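Local coordinates for GAF domain/HD domain protein (Geobacter sulfurreducens, PDB 3EEA) that is of unknown function but carries a GAF domain, the part given here, in a longer GAF/HD protein that may have phosphatase activity, at residues E16-L21 with L152-M157; R32-Y37 with G122-A127; R82-L87 with C108-P113. One frame throughout, in Å; residues are numbered along the deposited sequence.

All three contacts lie within one GAF domain. Contact 2 is the most central: it pairs strands 33-39 and 119-129 in the middle of the antiparallel sheet, and its centre is about 3 Å from that of the chain. Contact 3 adds the short outermost strand 85-87 to strand 107-116 and is only partly buried. Strands 119-129 and 107-116 are sheet neighbours, and Val124 N probably hydrogen-bonds to Val112 O (2.8 Å). Contact 1 is also buried, though its centre is about 13 Å from that of the chain. It packs helix 14-28 on helix 137-158 through apolar side chains alone, whereas the other two are ladders of backbone hydrogen bonds. Ile18 of contact 1 rests on Val36 of contact 2.

Contact 1 of 3, residues E16-L21 with L152-M157; sequences EVIKDL and LVVSHM
Val17 and Val154 mark the closest backbone approach of two antiparallel helical segments, with their CA atoms 7.3 Å apart and the segment axes 10.6 Å apart at an angle of 172°. This is the helix pair of the GAF domain, in which the N-terminal helix 14-28 and the C-terminal helix 137-158 lie side by side against the sheet. The contact is wholly apolar. Val17 carries most of it, and its two methyl groups divide the work. CG1, anti to the backbone N (chi1 175°), meets Val154 CG2 at 3.8 Å, and the two side chains cross at a slant. CG2 serves the other two partners. It lies 3.9 Å from Val153 CG1, and it also faces the end of Met157. Val154 CG2 has a second neighbour, Ile18 CD1, at 4.2 Å. Ile18 comes in from the flank, and its outer end brings it to this methyl. Ile18 and Val154 also touch Phe38 of strand 33-39, which ties the pair to the sheet beneath. Helix 137-158 also meets the second subunit. His156 hydrogen-bonds to His156 of the second subunit through ND1, and Val153 and Met157 pack on that same histidine of the second subunit. Val153 and Met157 thus touch both helix 14-28 and the partner chain. Met157 keeps its chain extended beyond CG. It meets Val17 tip to tip, Met157 CE standing 3.5 Å from Val17 CG2 and Met157 SD 3.7 Å from the same methyl.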
loop_
_atom_site.group_PDB
_atom_site.type_symbol
_atom_site.label_atom_id
_atom_site.label_comp_id
_atom_site.label_asym_id
_atom_site.label_seq_id
_atom_site.Cartn_x
_atom_site.Cartn_y
_atom_site.Cartn_z
ATOM N N GLU A 16 -5.235 13.424 -1.891
ATOM C CA GLU A 16 -5.819 12.121 -2.258
ATOM C C GLU A 16 -4.848 10.971 -1.895
ATOM O O GLU A 16 -5.310 9.913 -1.553
ATOM C CB GLU A 16 -6.166 11.976 -3.729
ATOM C CG GLU A 16 -7.316 12.821 -4.204
ATOM C CD GLU A 16 -8.671 12.284 -3.786
ATOM O OE1 GLU A 16 -8.854 11.042 -3.625
ATOM O OE2 GLU A 16 -9.568 13.125 -3.680
ATOM N N VAL A 17 -3.548 11.193 -2.035
ATOM C CA VAL A 17 -2.524 10.215 -1.632
ATOM C C VAL A 17 -2.663 9.938 -0.105
ATOM O O VAL A 17 -2.681 8.774 0.335
ATOM C CB VAL A 17 -1.107 10.669 -2.014
ATOM C CG1 VAL A 17 -0.026 9.686 -1.485
ATOM C CG2 VAL A 17 -0.955 10.792 -3.593
ATOM N N ILE A 18 -2.798 11.002 0.685
ATOM C CA ILE A 18 -2.912 10.859 2.163
ATOM C C ILE A 18 -4.235 10.204 2.600
ATOM O O ILE A 18 -4.260 9.391 3.515
ATOM C CB ILE A 18 -2.683 12.234 2.891
ATOM C CG1 ILE A 18 -1.241 12.689 2.680
ATOM C CG2 ILE A 18 -3.069 12.099 4.377
ATOM C CD1 ILE A 18 -0.214 11.667 2.911
ATOM N N LYS A 19 -5.323 10.536 1.945
ATOM C CA LYS A 19 -6.618 9.853 2.128
ATOM C C LYS A 19 -6.500 8.355 1.826
ATOM O O LYS A 19 -6.962 7.515 2.591
ATOM C CB LYS A 19 -7.702 10.428 1.202
ATOM C CG LYS A 19 -8.311 11.733 1.631
ATOM C CD LYS A 19 -9.496 12.129 0.741
ATOM C CE LYS A 19 -10.742 11.265 1.027
ATOM N NZ LYS A 19 -11.996 12.081 0.968
ATOM N N ASP A 20 -5.910 8.024 0.685
ATOM C CA ASP A 20 -5.810 6.622 0.303
ATOM C C ASP A 20 -4.899 5.882 1.309
ATOM O O ASP A 20 -5.231 4.750 1.719
ATOM C CB ASP A 20 -5.261 6.453 -1.107
ATOM C CG ASP A 20 -6.242 6.858 -2.190
ATOM O OD1 ASP A 20 -7.475 6.961 -1.923
ATOM O OD2 ASP A 20 -5.749 7.089 -3.343
ATOM N N LEU A 21 -3.771 6.500 1.671
ATOM C CA LEU A 21 -2.844 5.918 2.698
ATOM C C LEU A 21 -3.592 5.644 3.999
ATOM O O LEU A 21 -3.504 4.531 4.552
ATOM C CB LEU A 21 -1.669 6.812 2.965
ATOM C CG LEU A 21 -0.784 6.401 4.159
ATOM C CD1 LEU A 21 -0.093 5.042 3.873
ATOM C CD2 LEU A 21 0.264 7.446 4.491
ATOM N N LEU A 152 7.361 8.832 -0.623
ATOM C CA LEU A 152 8.100 8.967 -1.869
ATOM C C LEU A 152 7.234 9.625 -2.968
ATOM O O LEU A 152 7.660 10.562 -3.712
ATOM C CB LEU A 152 8.540 7.579 -2.306
ATOM C CG LEU A 152 9.232 7.415 -3.622
ATOM C CD1 LEU A 152 10.474 8.318 -3.657
ATOM C CD2 LEU A 152 9.636 5.864 -3.660
ATOM N N VAL A 153 6.000 9.163 -3.031
ATOM C CA VAL A 153 5.013 9.712 -3.962
ATOM C C VAL A 153 4.779 11.199 -3.687
ATOM O O VAL A 153 4.805 12.024 -4.635
ATOM C CB VAL A 153 3.665 8.955 -3.914
ATOM C CG1 VAL A 153 2.613 9.677 -4.831
ATOM C CG2 VAL A 153 3.822 7.481 -4.440
ATOM N N VAL A 154 4.507 11.523 -2.432
ATOM C CA VAL A 154 4.216 12.921 -1.997
ATOM C C VAL A 154 5.409 13.801 -2.303
ATOM O O VAL A 154 5.261 14.904 -2.843
ATOM C CB VAL A 154 3.808 13.020 -0.503
ATOM C CG1 VAL A 154 3.762 14.536 -0.045
ATOM C CG2 VAL A 154 2.404 12.377 -0.316
ATOM N N SER A 155 6.611 13.281 -2.069
ATOM C CA SER A 155 7.809 14.072 -2.323
ATOM C C SER A 155 7.940 14.385 -3.816
ATOM O O SER A 155 8.171 15.546 -4.176
ATOM C CB SER A 155 9.045 13.424 -1.749
ATOM O OG SER A 155 9.538 12.450 -2.626
ATOM N N HIS A 156 7.700 13.403 -4.697
ATOM C CA HIS A 156 7.655 13.667 -6.156
ATOM C C HIS A 156 6.640 14.771 -6.494
ATOM O O HIS A 156 6.928 15.671 -7.326
ATOM C CB HIS A 156 7.339 12.427 -7.004
ATOM C CG HIS A 156 8.400 11.381 -7.008
ATOM N ND1 HIS A 156 8.136 10.060 -7.304
ATOM C CD2 HIS A 156 9.721 11.446 -6.712
ATOM C CE1 HIS A 156 9.254 9.358 -7.206
ATOM N NE2 HIS A 156 10.231 10.175 -6.845
ATOM N N MET A 157 5.461 14.714 -5.880
ATOM C CA MET A 157 4.402 15.715 -6.121
ATOM C C MET A 157 4.749 17.139 -5.587
ATOM O O MET A 157 4.424 18.140 -6.230
ATOM C CB MET A 157 3.107 15.263 -5.473
ATOM C CG MET A 157 2.513 13.983 -6.038
ATOM S SD MET A 157 0.896 13.452 -5.338
ATOM C CE MET A 157 0.402 12.166 -6.519
#

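Contact 2 of 3, residues R32-Y37 with G122-A127; sequences RWIAVY and GAVFMA
Ala127 CB sits like a small knob over the six-membered ring of the Trp33 indole. It is 3.4 Å from the centroid of that ring and only 11° off the ring normal, a close CH-pi contact. Trp33 holds CG between its backbone N and carbonyl carbon (chi1 51°), which folds the indole back over the neighbouring strand. Phe125 O lies at the edge of the same ring. Without the indole, as with an alanine here, the Ala127 methyl would probably lose its aromatic cover and a gap would open beside the Phe125 backbone. Further along, Tyr37 and Phe125 meet at about a right angle. Tyr37 CD2 touches the rim of the Phe125 ring in its plane, 3.5 Å from Phe125 CE2. The small Ala35 lies between Trp33 and Tyr37 on this face. These strands are central in the antiparallel sheet of the GAF fold. Trp33, Tyr37 and Phe125 of this face, with Arg32 at the strand's start, border a bound PG6 molecule, probably from the crystallisation liquor. The ladder runs from Tyr37 with Ala123 to a classic beta bulge, where Arg32 and Trp33 both face Ala127. Arg32 N donates to Ala127 O at 2.7 Å, while the bond from Trp33 N to the same oxygen is weak. On the other face, which is apolar, Ile34 and Val36 touch helix 14-28. Ile34 lies alongside both Val124 and Met126, pointing the same way. Its CG2 meets Val124 CG1 at 3.7 Å. The Met126 chain bends at chi3 (67°), and its CE ends 4.1 Å from Ile34 CD1.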
loop_
_atom_site.group_PDB
_atom_site.type_symbol
_atom_site.label_atom_id
_atom_site.label_comp_id
_atom_site.label_asym_id
_atom_site.label_seq_id
_atom_site.Cartn_x
_atom_site.Cartn_y
_atom_site.Cartn_z
ATOM N N ARG A 32 -7.616 3.129 16.540
ATOM C CA ARG A 32 -8.691 4.057 16.865
ATOM C C ARG A 32 -8.707 5.256 15.898
ATOM O O ARG A 32 -9.763 5.681 15.370
ATOM C CB ARG A 32 -8.505 4.487 18.289
ATOM C CG ARG A 32 -9.546 5.424 18.846
ATOM C CD ARG A 32 -9.120 5.859 20.200
ATOM N NE ARG A 32 -10.016 6.874 20.729
ATOM C CZ ARG A 32 -11.164 6.596 21.356
ATOM N NH1 ARG A 32 -11.575 5.332 21.490
ATOM N NH2 ARG A 32 -11.918 7.589 21.812
ATOM N N TRP A 33 -7.542 5.839 15.682
ATOM C CA TRP A 33 -7.438 6.926 14.730
ATOM C C TRP A 33 -6.017 7.075 14.190
ATOM O O TRP A 33 -5.081 6.424 14.711
ATOM C CB TRP A 33 -7.879 8.228 15.351
ATOM C CG TRP A 33 -7.303 8.628 16.619
ATOM C CD1 TRP A 33 -7.992 8.713 17.821
ATOM C CD2 TRP A 33 -6.001 9.236 16.874
ATOM N NE1 TRP A 33 -7.185 9.207 18.785
ATOM C CE2 TRP A 33 -5.961 9.547 18.252
ATOM C CE3 TRP A 33 -4.848 9.451 16.095
ATOM C CZ2 TRP A 33 -4.836 10.106 18.870
ATOM C CZ3 TRP A 33 -3.710 10.014 16.710
ATOM C CH2 TRP A 33 -3.708 10.314 18.095
ATOM N N ILE A 34 -5.927 7.860 13.123
ATOM C CA ILE A 34 -4.710 8.211 12.392
ATOM C C ILE A 34 -4.705 9.711 12.139
ATOM O O ILE A 34 -5.737 10.296 11.787
ATOM C CB ILE A 34 -4.617 7.480 11.013
ATOM C CG1 ILE A 34 -4.844 5.989 11.228
ATOM C CG2 ILE A 34 -3.284 7.832 10.310
ATOM C CD1 ILE A 34 -4.691 5.066 9.974
ATOM N N ALA A 35 -3.572 10.348 12.407
ATOM C CA ALA A 35 -3.410 11.773 12.237
ATOM C C ALA A 35 -2.132 12.034 11.426
ATOM O O ALA A 35 -1.049 11.625 11.860
ATOM C CB ALA A 35 -3.334 12.459 13.601
ATOM N N VAL A 36 -2.255 12.701 10.273
ATOM C CA VAL A 36 -1.153 12.914 9.375
ATOM C C VAL A 36 -0.822 14.381 9.345
ATOM O O VAL A 36 -1.729 15.208 9.245
ATOM C CB VAL A 36 -1.473 12.423 7.905
ATOM C CG1 VAL A 36 -0.217 12.659 6.999
ATOM C CG2 VAL A 36 -1.966 10.984 7.936
ATOM N N TYR A 37 0.469 14.683 9.422
ATOM C CA TYR A 37 1.009 16.027 9.373
ATOM C C TYR A 37 2.119 16.162 8.334
ATOM O O TYR A 37 2.875 15.197 8.072
ATOM C CB TYR A 37 1.671 16.344 10.699
ATOM C CG TYR A 37 0.729 16.442 11.870
ATOM C CD1 TYR A 37 0.349 17.695 12.407
ATOM C CD2 TYR A 37 0.205 15.295 12.451
ATOM C CE1 TYR A 37 -0.537 17.766 13.471
ATOM C CE2 TYR A 37 -0.635 15.374 13.551
ATOM C CZ TYR A 37 -1.008 16.597 14.045
ATOM O OH TYR A 37 -1.866 16.635 15.105
ATOM N N GLY A 122 7.170 14.810 6.933
ATOM C CA GLY A 122 5.876 14.698 7.583
ATOM C C GLY A 122 5.893 13.601 8.622
ATOM O O GLY A 122 6.966 13.032 8.960
ATOM N N ALA A 123 4.738 13.333 9.205
ATOM C CA ALA A 123 4.643 12.320 10.249
ATOM C C ALA A 123 3.232 11.702 10.236
ATOM O O ALA A 123 2.286 12.390 9.946
ATOM C CB ALA A 123 4.975 12.904 11.615
ATOM N N VAL A 124 3.132 10.427 10.551
ATOM C CA VAL A 124 1.845 9.725 10.699
ATOM C C VAL A 124 1.781 9.228 12.129
ATOM O O VAL A 124 2.672 8.467 12.572
ATOM C CB VAL A 124 1.735 8.537 9.721
ATOM C CG1 VAL A 124 0.415 7.761 9.900
ATOM C CG2 VAL A 124 1.873 9.028 8.280
ATOM N N PHE A 125 0.754 9.641 12.858
ATOM C CA PHE A 125 0.518 9.128 14.199
ATOM C C PHE A 125 -0.712 8.204 14.200
ATOM O O PHE A 125 -1.746 8.511 13.575
ATOM C CB PHE A 125 0.293 10.261 15.129
ATOM C CG PHE A 125 1.426 11.275 15.144
ATOM C CD1 PHE A 125 2.539 11.061 15.928
ATOM C CD2 PHE A 125 1.393 12.400 14.317
ATOM C CE1 PHE A 125 3.584 11.997 15.940
ATOM C CE2 PHE A 125 2.428 13.346 14.320
ATOM C CZ PHE A 125 3.535 13.123 15.114
ATOM N N MET A 126 -0.580 7.074 14.853
ATOM C CA MET A 126 -1.633 6.048 14.914
ATOM C C MET A 126 -1.839 5.733 16.369
ATOM O O MET A 126 -0.881 5.698 17.118
ATOM C CB MET A 126 -1.212 4.814 14.152
ATOM C CG MET A 126 -1.105 5.129 12.609
ATOM S SD MET A 126 -0.614 3.718 11.646
ATOM C CE MET A 126 -1.975 2.644 11.799
ATOM N N ALA A 127 -3.105 5.568 16.764
ATOM C CA ALA A 127 -3.448 5.394 18.164
ATOM C C ALA A 127 -4.443 4.262 18.314
ATOM O O ALA A 127 -5.310 4.077 17.465
ATOM C CB ALA A 127 -4.070 6.705 18.740
#

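Contact 3 of 3, residues R82-L87 with C108-P113; sequences RQHLML and CVLAVP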
loop_
_atom_site.group_PDB
_atom_site.type_symbol
_atom_site.label_atom_id
_atom_site.label_comp_id
_atom_site.label_asym_id
_atom_site.label_seq_id
_atom_site.Cartn_x
_atom_site.Cartn_y
_atom_site.Cartn_z
ATOM N N ARG A 82 15.185 10.463 12.599
ATOM C CA ARG A 82 14.469 9.990 11.406
ATOM C C ARG A 82 13.967 8.583 11.624
ATOM O O ARG A 82 14.073 7.781 10.700
ATOM C CB ARG A 82 15.374 9.859 10.171
ATOM C CG ARG A 82 15.526 11.022 9.387
ATOM C CD ARG A 82 16.448 11.925 10.038
ATOM N NE ARG A 82 17.079 12.709 9.001
ATOM C CZ ARG A 82 18.031 13.597 9.224
ATOM N NH1 ARG A 82 18.456 13.836 10.453
ATOM N NH2 ARG A 82 18.554 14.242 8.208
ATOM N N GLN A 83 13.471 8.274 12.821
ATOM C CA GLN A 83 12.949 6.965 13.112
ATOM C C GLN A 83 11.639 7.001 13.881
ATOM O O GLN A 83 11.302 8.000 14.504
ATOM C CB GLN A 83 13.952 6.150 13.924
ATOM C CG GLN A 83 15.287 5.999 13.178
ATOM C CD GLN A 83 16.339 5.319 13.989
ATOM O OE1 GLN A 83 16.050 4.785 15.066
ATOM N NE2 GLN A 83 17.571 5.304 13.472
ATOM N N HIS A 84 10.900 5.903 13.783
ATOM C CA HIS A 84 9.637 5.765 14.479
ATOM C C HIS A 84 9.835 5.607 15.968
ATOM O O HIS A 84 10.894 5.100 16.413
ATOM C CB HIS A 84 8.818 4.602 13.948
ATOM C CG HIS A 84 9.215 3.248 14.458
ATOM N ND1 HIS A 84 10.298 2.542 13.973
ATOM C CD2 HIS A 84 8.652 2.464 15.416
ATOM C CE1 HIS A 84 10.364 1.374 14.595
ATOM N NE2 HIS A 84 9.388 1.311 15.481
ATOM N N LEU A 85 8.829 6.046 16.729
ATOM C CA LEU A 85 8.827 5.885 18.196
ATOM C C LEU A 85 7.422 5.454 18.609
ATOM O O LEU A 85 6.462 5.815 17.947
ATOM C CB LEU A 85 9.204 7.213 18.873
ATOM C CG LEU A 85 10.633 7.649 18.576
ATOM C CD1 LEU A 85 10.943 9.099 19.042
ATOM C CD2 LEU A 85 11.639 6.615 19.181
ATOM N N MET A 86 7.296 4.674 19.680
ATOM C CA MET A 86 5.966 4.330 20.226
ATOM C C MET A 86 5.882 4.664 21.716
ATOM O O MET A 86 6.785 4.314 22.463
ATOM C CB MET A 86 5.673 2.845 20.014
ATOM C CG MET A 86 4.266 2.366 20.523
ATOM S SD MET A 86 3.877 0.673 20.006
ATOM C CE MET A 86 5.014 -0.271 21.090
ATOM N N LEU A 87 4.812 5.332 22.134
ATOM C CA LEU A 87 4.547 5.541 23.549
ATOM C C LEU A 87 3.415 4.663 23.976
ATOM O O LEU A 87 2.292 4.820 23.474
ATOM C CB LEU A 87 4.143 6.974 23.803
ATOM C CG LEU A 87 5.236 7.997 23.710
ATOM C CD1 LEU A 87 4.641 9.348 24.011
ATOM C CD2 LEU A 87 6.393 7.653 24.693
ATOM N N CYS A 108 -2.205 4.064 23.257
ATOM C CA CYS A 108 -0.887 3.644 22.821
ATOM C C CYS A 108 -0.673 4.446 21.517
ATOM O O CYS A 108 -1.553 4.397 20.651
ATOM C CB CYS A 108 -0.905 2.134 22.533
ATOM S SG CYS A 108 0.599 1.578 21.681
ATOM N N VAL A 109 0.442 5.176 21.383
ATOM C CA VAL A 109 0.659 6.039 20.179
ATOM C C VAL A 109 1.945 5.703 19.447
ATOM O O VAL A 109 3.026 5.640 20.034
ATOM C CB VAL A 109 0.591 7.543 20.479
ATOM C CG1 VAL A 109 0.817 8.355 19.162
ATOM C CG2 VAL A 109 -0.747 7.916 21.193
ATOM N N LEU A 110 1.788 5.393 18.163
ATOM C CA LEU A 110 2.890 5.115 17.312
ATOM C C LEU A 110 3.124 6.341 16.416
ATOM O O LEU A 110 2.195 6.803 15.756
ATOM C CB LEU A 110 2.607 3.888 16.482
ATOM C CG LEU A 110 3.598 3.526 15.411
ATOM C CD1 LEU A 110 4.914 3.010 16.012
ATOM C CD2 LEU A 110 2.975 2.476 14.458
ATOM N N ALA A 111 4.352 6.835 16.411
ATOM C CA ALA A 111 4.769 8.010 15.614
ATOM C C ALA A 111 5.735 7.551 14.517
ATOM O O ALA A 111 6.840 7.096 14.817
ATOM C CB ALA A 111 5.454 9.003 16.531
ATOM N N VAL A 112 5.325 7.662 13.264
ATOM C CA VAL A 112 6.107 7.200 12.135
ATOM C C VAL A 112 6.448 8.390 11.225
ATOM O O VAL A 112 5.553 9.019 10.616
ATOM C CB VAL A 112 5.397 6.122 11.332
ATOM C CG1 VAL A 112 6.278 5.672 10.167
ATOM C CG2 VAL A 112 5.046 4.922 12.237
ATOM N N PRO A 113 7.753 8.696 11.105
ATOM C CA PRO A 113 8.111 9.840 10.264
ATOM C C PRO A 113 7.940 9.469 8.820
ATOM O O PRO A 113 8.157 8.301 8.469
ATOM C CB PRO A 113 9.595 10.082 10.547
ATOM C CG PRO A 113 10.103 8.848 11.131
ATOM C CD PRO A 113 8.914 8.131 11.820
#
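Met86 and Cys108 are brought together by two similar first torsions. Met86 CG and Cys108 SG each stand anti to their own backbone N, with chi1 -179° and 169°. The Met86 chain stays extended at chi2, which carries Met86 SD to 3.8 Å from Cys108 SG. This is a van der Waals contact between two sulfurs. His84 uses a different torsion. Its CG lies between the backbone N and the carbonyl carbon (chi1 80°), and the imidazole slants across Leu110, with His84 CD2 3.8 Å from Leu110 CD1. The same leucine methyl lies 4.1 Å from Met86 CB and so serves both residues. Pro113 closes the other end. Its ring packs against the peptide between Gln83 and His84, Pro113 CD being 3.6 Å from His84 N. These side chains flank the antiparallel ladder that puts strand 85-87 at one margin of the five-stranded GAF sheet. Two hydrogen-bonded pairs hold it, Leu85 with Ala111 and Leu87 with Val109. Ala111 N donates to Leu85 O at 2.8 Å, in a nearly straight bond. Leu87 N reaches Val109 O, also at 2.8 Å. The two faces have different covers. Leu85 and Leu87 turn to helix 73-81, where both touch Leu74. His84 and Leu110 lie against helix 137-158. Before the strand, Arg82 points its CB away from strand 107-116, and its NE bonds to the Thr118 carbonyl. The chemistry divides plainly: four backbone bonds set the register of the edge strand, while the side chains across the contact add only apolar and van der Waals contacts. The strand is therefore probably held largely by its peptide groups.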